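PDB 6LCJ: alpha-galactosidase from Thermus thermophilus, which probably hydrolyses alpha-galactosidic bonds, releasing terminal galactose from oligosaccharides. Local coordinates for residues 138-141 with 142-146; 385-388 with 389-393; 212-215 with 216-220. All coordinates share one frame; numbering follows the deposited sequence.

Contact 1: residues 138-141 with 142-146; sequences GPEE and EVFAA
The carbonyl oxygen of P139 takes the shortest bond across this turn, from V143 N to P139 O at 3.0 Å. P139 stands at the N-cap position, and its C=O starts the run of i to i+4 bonds that F144 N to E140 O (3.2 Å) and A145 N to E141 O (3.1 Å) continue. The E140 oxygen meets a second group: F144 has CG anti to the carbonyl carbon (chi1 -84°), which swings the ring back along the helix so that its CD1 edge lies 3.3 Å from E140 O, with the oxygen in the ring plane. V143 brings its CG2 branch within 3.7 Å of G138 N, while its CB lies against P139 O. At the polar end of E140, OE1 forms a salt bridge with R97. Outside the two segments, V143 and F144 pack on L105 of strand 102-108, and F144 meets the F46 ring edge-to-face. The arrangement is that of the first turn of a helix entered through a short corner, G138-P139, here joining strand 132-137 of the seven-stranded antiparallel sheet to helix 140-149.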
loop_
_atom_site.group_PDB
_atom_site.type_symbol
_atom_site.label_atom_id
_atom_site.label_comp_id
_atom_site.label_asym_id
_atom_site.label_seq_id
_atom_site.Cartn_x
_atom_site.Cartn_y
_atom_site.Cartn_z
ATOM N N GLY E 138 13.254 -38.762 -26.117
ATOM C CA GLY E 138 14.460 -39.386 -26.586
ATOM C C GLY E 138 15.662 -38.529 -26.296
ATOM O O GLY E 138 15.578 -37.538 -25.561
ATOM N N PRO E 139 16.814 -38.908 -26.856
ATOM C CA PRO E 139 18.017 -38.081 -26.713
ATOM C C PRO E 139 17.754 -36.661 -27.191
ATOM O O PRO E 139 17.054 -36.439 -28.181
ATOM C CB PRO E 139 19.052 -38.798 -27.590
ATOM C CG PRO E 139 18.568 -40.188 -27.689
ATOM C CD PRO E 139 17.071 -40.129 -27.636
ATOM N N GLU E 140 18.325 -35.701 -26.460
ATOM C CA GLU E 140 18.085 -34.282 -26.703
ATOM C C GLU E 140 18.249 -33.918 -28.177
ATOM O O GLU E 140 17.355 -33.323 -28.785
ATOM C CB GLU E 140 19.046 -33.468 -25.839
ATOM C CG GLU E 140 18.577 -32.083 -25.483
ATOM C CD GLU E 140 19.477 -31.431 -24.443
ATOM O OE1 GLU E 140 19.355 -31.772 -23.240
ATOM O OE2 GLU E 140 20.323 -30.593 -24.836
ATOM N N GLU E 141 19.385 -34.287 -28.773
ATOM C CA GLU E 141 19.695 -33.830 -30.123
ATOM C C GLU E 141 18.786 -34.480 -31.161
ATOM O O GLU E 141 18.386 -33.830 -32.138
ATOM C CB GLU E 141 21.168 -34.094 -30.437
ATOM C CG GLU E 141 22.089 -32.927 -30.034
ATOM C CD GLU E 141 23.545 -33.354 -29.772
ATOM O OE1 GLU E 141 23.918 -33.509 -28.578
ATOM O OE2 GLU E 141 24.318 -33.520 -30.754
ATOM N N GLU E 142 18.443 -35.755 -30.979
ATOM C CA GLU E 142 17.579 -36.383 -31.970
ATOM C C GLU E 142 16.185 -35.774 -31.926
ATOM O O GLU E 142 15.569 -35.527 -32.970
ATOM C CB GLU E 142 17.518 -37.896 -31.760
ATOM C CG GLU E 142 16.812 -38.666 -32.908
ATOM C CD GLU E 142 16.937 -37.999 -34.306
ATOM O OE1 GLU E 142 18.090 -37.757 -34.768
ATOM O OE2 GLU E 142 15.877 -37.712 -34.940
ATOM N N VAL E 143 15.695 -35.490 -30.725
ATOM C CA VAL E 143 14.324 -35.036 -30.542
ATOM C C VAL E 143 14.132 -33.643 -31.156
ATOM O O VAL E 143 13.126 -33.379 -31.829
ATOM C CB VAL E 143 13.999 -35.121 -29.031
ATOM C CG1 VAL E 143 13.579 -33.822 -28.446
ATOM C CG2 VAL E 143 12.993 -36.220 -28.745
ATOM N N PHE E 144 15.128 -32.759 -31.017
ATOM C CA PHE E 144 15.029 -31.438 -31.634
ATOM C C PHE E 144 15.223 -31.503 -33.142
ATOM O O PHE E 144 14.610 -30.726 -33.884
ATOM C CB PHE E 144 16.038 -30.482 -31.007
ATOM C CG PHE E 144 15.547 -29.849 -29.753
ATOM C CD1 PHE E 144 15.688 -30.502 -28.536
ATOM C CD2 PHE E 144 14.899 -28.620 -29.793
ATOM C CE1 PHE E 144 15.216 -29.931 -27.372
ATOM C CE2 PHE E 144 14.420 -28.027 -28.632
ATOM C CZ PHE E 144 14.583 -28.681 -27.418
ATOM N N ALA E 145 16.080 -32.413 -33.614
ATOM C CA ALA E 145 16.237 -32.602 -35.054
ATOM C C ALA E 145 14.965 -33.157 -35.693
ATOM O O ALA E 145 14.660 -32.838 -36.847
ATOM C CB ALA E 145 17.425 -33.524 -35.328
ATOM N N ALA E 146 14.203 -33.973 -34.960
ATOM C CA ALA E 146 12.974 -34.521 -35.520
ATOM C C ALA E 146 11.871 -33.472 -35.575
ATOM O O ALA E 146 11.037 -33.503 -36.483
ATOM C CB ALA E 146 12.524 -35.742 -34.713
#

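Contact 2: residues 385-388 with 389-393; sequences RSTL and HRLWL
H389 turns the edge of its ring to the R385 carbonyl so that ND1 points at the oxygen, with the acceptor in the ring plane and ND1 to R385 O at 2.6 Å. A chi1 of -63° places CG beside the backbone N, and the imidazole is thereby turned back along the chain. NE2, the other ring nitrogen, bonds to the hydroxyl of Y464, so the ring is held at two points. An alanine here would probably leave the R385 carbonyl and the Y464 hydroxyl without their shared partner and open a gap beside A56. R390 stretches its chain past S386, with CG 3.7 Å from S386 O, and carries the guanidinium on to V355 O and H48. T387 CG2 meets L391 CD2 at 4.1 Å, the two side chains set at a slant, and L388 CD2 meets L391 CD1 at 4.3 Å; these apolar groups pack towards L424 and F427 of helix 415-428. In the backbone, H389 N bonds to S386 O at 3.1 Å and R390 N to T387 O at 2.9 Å. These are i to i+3 bonds of the 3-10 kind, where helix 380-388 gives way to the 3-10 segment that begins at L391.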
loop_
_atom_site.group_PDB
_atom_site.type_symbol
_atom_site.label_atom_id
_atom_site.label_comp_id
_atom_site.label_asym_id
_atom_site.label_seq_id
_atom_site.Cartn_x
_atom_site.Cartn_y
_atom_site.Cartn_z
ATOM N N ARG E 385 24.961 -17.832 -25.794
ATOM C CA ARG E 385 24.044 -18.665 -25.013
ATOM C C ARG E 385 22.783 -19.016 -25.798
ATOM O O ARG E 385 22.329 -20.164 -25.770
ATOM C CB ARG E 385 23.666 -17.984 -23.699
ATOM C CG ARG E 385 22.674 -18.819 -22.875
ATOM C CD ARG E 385 22.638 -18.403 -21.400
ATOM N NE ARG E 385 22.197 -17.025 -21.334
ATOM C CZ ARG E 385 22.965 -16.004 -20.976
ATOM N NH1 ARG E 385 24.224 -16.208 -20.591
ATOM N NH2 ARG E 385 22.468 -14.773 -21.009
ATOM N N SER E 386 22.193 -18.040 -26.499
ATOM C CA SER E 386 20.945 -18.299 -27.212
ATOM C C SER E 386 21.189 -19.036 -28.523
ATOM O O SER E 386 20.416 -19.929 -28.889
ATOM C CB SER E 386 20.196 -16.989 -27.463
ATOM O OG SER E 386 19.580 -16.533 -26.266
ATOM N N THR E 387 22.250 -18.661 -29.243
ATOM C CA THR E 387 22.608 -19.343 -30.483
ATOM C C THR E 387 22.844 -20.830 -30.249
ATOM O O THR E 387 22.325 -21.679 -30.986
ATOM C CB THR E 387 23.855 -18.695 -31.072
ATOM O OG1 THR E 387 23.560 -17.347 -31.431
ATOM C CG2 THR E 387 24.358 -19.473 -32.292
ATOM N N LEU E 388 23.619 -21.169 -29.218
ATOM C CA LEU E 388 23.900 -22.570 -28.938
ATOM C C LEU E 388 22.632 -23.404 -28.786
ATOM O O LEU E 388 22.652 -24.611 -29.063
ATOM C CB LEU E 388 24.757 -22.690 -27.678
ATOM C CG LEU E 388 26.250 -22.470 -27.889
ATOM C CD1 LEU E 388 26.955 -22.142 -26.582
ATOM C CD2 LEU E 388 26.859 -23.690 -28.565
ATOM N N HIS E 389 21.521 -22.802 -28.360
ATOM C CA HIS E 389 20.292 -23.560 -28.156
ATOM C C HIS E 389 19.338 -23.453 -29.330
ATOM O O HIS E 389 18.191 -23.898 -29.229
ATOM C CB HIS E 389 19.583 -23.117 -26.881
ATOM C CG HIS E 389 20.380 -23.355 -25.642
ATOM N ND1 HIS E 389 21.373 -22.496 -25.219
ATOM C CD2 HIS E 389 20.346 -24.364 -24.744
ATOM C CE1 HIS E 389 21.908 -22.958 -24.105
ATOM N NE2 HIS E 389 21.302 -24.091 -23.795
ATOM N N ARG E 390 19.779 -22.870 -30.440
ATOM C CA ARG E 390 18.949 -22.776 -31.626
ATOM C C ARG E 390 19.620 -23.374 -32.856
ATOM O O ARG E 390 19.148 -23.142 -33.979
ATOM C CB ARG E 390 18.555 -21.314 -31.865
ATOM C CG ARG E 390 17.484 -20.835 -30.904
ATOM C CD ARG E 390 17.216 -19.351 -31.048
ATOM N NE ARG E 390 15.963 -18.958 -30.411
ATOM C CZ ARG E 390 15.736 -17.744 -29.922
ATOM N NH1 ARG E 390 16.684 -16.817 -30.010
ATOM N NH2 ARG E 390 14.568 -17.449 -29.357
ATOM N N LEU E 391 20.699 -24.149 -32.677
ATOM C CA LEU E 391 21.424 -24.670 -33.832
ATOM C C LEU E 391 20.627 -25.731 -34.582
ATOM O O LEU E 391 20.865 -25.919 -35.779
ATOM C CB LEU E 391 22.779 -25.216 -33.400
ATOM C CG LEU E 391 23.762 -24.159 -32.890
ATOM C CD1 LEU E 391 24.990 -24.798 -32.319
ATOM C CD2 LEU E 391 24.139 -23.212 -34.020
ATOM N N TRP E 392 19.655 -26.380 -33.924
ATOM C CA TRP E 392 18.771 -27.331 -34.593
ATOM C C TRP E 392 18.001 -26.696 -35.742
ATOM O O TRP E 392 17.482 -27.417 -36.595
ATOM C CB TRP E 392 17.787 -27.957 -33.593
ATOM C CG TRP E 392 17.130 -26.973 -32.672
ATOM C CD1 TRP E 392 17.666 -26.418 -31.551
ATOM C CD2 TRP E 392 15.808 -26.420 -32.798
ATOM N NE1 TRP E 392 16.771 -25.543 -30.976
ATOM C CE2 TRP E 392 15.620 -25.534 -31.719
ATOM C CE3 TRP E 392 14.771 -26.587 -33.717
ATOM C CZ2 TRP E 392 14.444 -24.822 -31.538
ATOM C CZ3 TRP E 392 13.614 -25.888 -33.539
ATOM C CH2 TRP E 392 13.451 -25.008 -32.458
ATOM N N LEU E 393 17.919 -25.374 -35.803
ATOM C CA LEU E 393 17.270 -24.721 -36.933
ATOM C C LEU E 393 18.106 -24.723 -38.207
ATOM O O LEU E 393 17.649 -24.178 -39.214
ATOM C CB LEU E 393 16.908 -23.282 -36.577
ATOM C CG LEU E 393 15.803 -23.300 -35.538
ATOM C CD1 LEU E 393 15.714 -21.941 -34.883
ATOM C CD2 LEU E 393 14.488 -23.732 -36.175
#

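Contact 3: residues 212-215 with 216-220; sequences FPRG and MAFLA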
loop_
_atom_site.group_PDB
_atom_site.type_symbol
_atom_site.label_atom_id
_atom_site.label_comp_id
_atom_site.label_asym_id
_atom_site.label_seq_id
_atom_site.Cartn_x
_atom_site.Cartn_y
_atom_site.Cartn_z
ATOM N N PHE E 212 25.580 10.521 -47.226
ATOM C CA PHE E 212 25.573 9.710 -48.449
ATOM C C PHE E 212 25.129 10.555 -49.645
ATOM O O PHE E 212 24.131 10.248 -50.308
ATOM C CB PHE E 212 24.677 8.481 -48.274
ATOM C CG PHE E 212 25.214 7.495 -47.283
ATOM C CD1 PHE E 212 25.133 7.748 -45.919
ATOM C CD2 PHE E 212 25.841 6.341 -47.704
ATOM C CE1 PHE E 212 25.661 6.864 -45.001
ATOM C CE2 PHE E 212 26.369 5.454 -46.790
ATOM C CZ PHE E 212 26.273 5.713 -45.438
ATOM N N PRO E 213 25.884 11.615 -49.978
ATOM C CA PRO E 213 25.382 12.584 -50.975
ATOM C C PRO E 213 25.132 12.001 -52.358
ATOM O O PRO E 213 24.203 12.452 -53.033
ATOM C CB PRO E 213 26.478 13.661 -51.005
ATOM C CG PRO E 213 27.689 13.003 -50.435
ATOM C CD PRO E 213 27.190 12.024 -49.428
ATOM N N ARG E 214 25.909 11.022 -52.817
ATOM C CA ARG E 214 25.647 10.514 -54.160
ATOM C C ARG E 214 24.549 9.456 -54.193
ATOM O O ARG E 214 24.255 8.930 -55.271
ATOM C CB ARG E 214 26.934 9.971 -54.792
ATOM C CG ARG E 214 27.819 11.075 -55.389
ATOM C CD ARG E 214 29.236 10.602 -55.702
ATOM N NE ARG E 214 30.010 10.412 -54.483
ATOM C CZ ARG E 214 31.267 9.980 -54.440
ATOM N NH1 ARG E 214 31.914 9.699 -55.567
ATOM N NH2 ARG E 214 31.873 9.831 -53.263
ATOM N N GLY E 215 23.931 9.135 -53.060
ATOM C CA GLY E 215 22.800 8.231 -53.055
ATOM C C GLY E 215 23.203 6.769 -52.980
ATOM O O GLY E 215 24.340 6.383 -53.262
ATOM N N MET E 216 22.227 5.940 -52.607
ATOM C CA MET E 216 22.527 4.548 -52.294
ATOM C C MET E 216 22.765 3.717 -53.543
ATOM O O MET E 216 23.495 2.722 -53.481
ATOM C CB MET E 216 21.404 3.931 -51.452
ATOM C CG MET E 216 21.129 4.678 -50.157
ATOM S SD MET E 216 22.606 5.045 -49.173
ATOM C CE MET E 216 23.148 3.390 -48.720
ATOM N N ALA E 217 22.180 4.090 -54.677
ATOM C CA ALA E 217 22.388 3.291 -55.881
ATOM C C ALA E 217 23.818 3.411 -56.382
ATOM O O ALA E 217 24.346 2.464 -56.972
ATOM C CB ALA E 217 21.406 3.707 -56.972
ATOM N N PHE E 218 24.458 4.556 -56.140
ATOM C CA PHE E 218 25.850 4.746 -56.529
ATOM C C PHE E 218 26.777 3.855 -55.710
ATOM O O PHE E 218 27.621 3.135 -56.262
ATOM C CB PHE E 218 26.223 6.218 -56.359
ATOM C CG PHE E 218 27.693 6.465 -56.264
ATOM C CD1 PHE E 218 28.483 6.465 -57.407
ATOM C CD2 PHE E 218 28.291 6.710 -55.033
ATOM C CE1 PHE E 218 29.852 6.693 -57.327
ATOM C CE2 PHE E 218 29.658 6.945 -54.939
ATOM C CZ PHE E 218 30.441 6.934 -56.092
ATOM N N LEU E 219 26.631 3.903 -54.383
ATOM C CA LEU E 219 27.380 3.028 -53.488
ATOM C C LEU E 219 27.290 1.565 -53.908
ATOM O O LEU E 219 28.297 0.850 -53.913
ATOM C CB LEU E 219 26.857 3.202 -52.066
ATOM C CG LEU E 219 27.837 3.047 -50.913
ATOM C CD1 LEU E 219 29.094 3.846 -51.177
ATOM C CD2 LEU E 219 27.138 3.525 -49.662
ATOM N N ALA E 220 26.092 1.091 -54.252
ATOM C CA ALA E 220 25.968 -0.317 -54.618
ATOM C C ALA E 220 26.691 -0.629 -55.924
ATOM O O ALA E 220 27.209 -1.738 -56.087
ATOM C CB ALA E 220 24.497 -0.724 -54.723
#
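A chi1 of 160° on F218 sets its ring back towards the turn before its helix, while R214, bent at chi3, folds its chain across the ring. The guanidinium and ring planes are inclined by 28°. R214 CD sits over one face of the phenyl ring, 3.9 Å from its centroid, in a CH-pi contact, and F218 CE2 lies over the centre of the guanidinium. R214 NH1 comes to 3.2 Å from F218 CZ. The same guanidinium forms a salt bridge through NH2 with E175, so one arginine links the ring to helix 175-185, where L179 also meets both side chains. This is a type I beta turn, F212 to G215, running straight into the N-terminus of helix 216-224, with G215 as N-cap; within the Melibiase region this helix packs alongside strand 229-234 of the parallel barrel sheet. G215 has a positive phi (86°), at which a side chain would collide with the carbonyl oxygen of R214. Its own carbonyl receives a weak bond from F218 N, at 3.4 Å. F212 meets two other helix residues: M216 SD approaches its ring obliquely, 4.5 Å from the centroid, in a Met-aromatic contact. L219 CD2 meets the ring at its edge, in plane, 3.5 Å from F212 CE2. Around this apolar group, W199 touches both F212 and M216.

Overall arrangement
Along the chain contact 1 comes first, then contact 3, then contact 2, although in space contacts 1 and 2 are the neighbours. Their centres lie about 13 Å apart, and they touch where F144 CD2 packs 3.7 Å from W392 CE2. That meeting links helix 140-149, which follows the antiparallel sheet containing strand 132-137, to the segment between helix 380-388 and strand 398-400 of the eight-stranded parallel sheet, consistent with a TIM barrel. Contact 3 lies on the barrel's far flank, its centre about 48 Å from that of contact 1 and 37 Å from that of contact 2, on the opposite side of the chain's centre from contact 1. Contacts 1 and 2 thus join the antiparallel sheet region to the barrel.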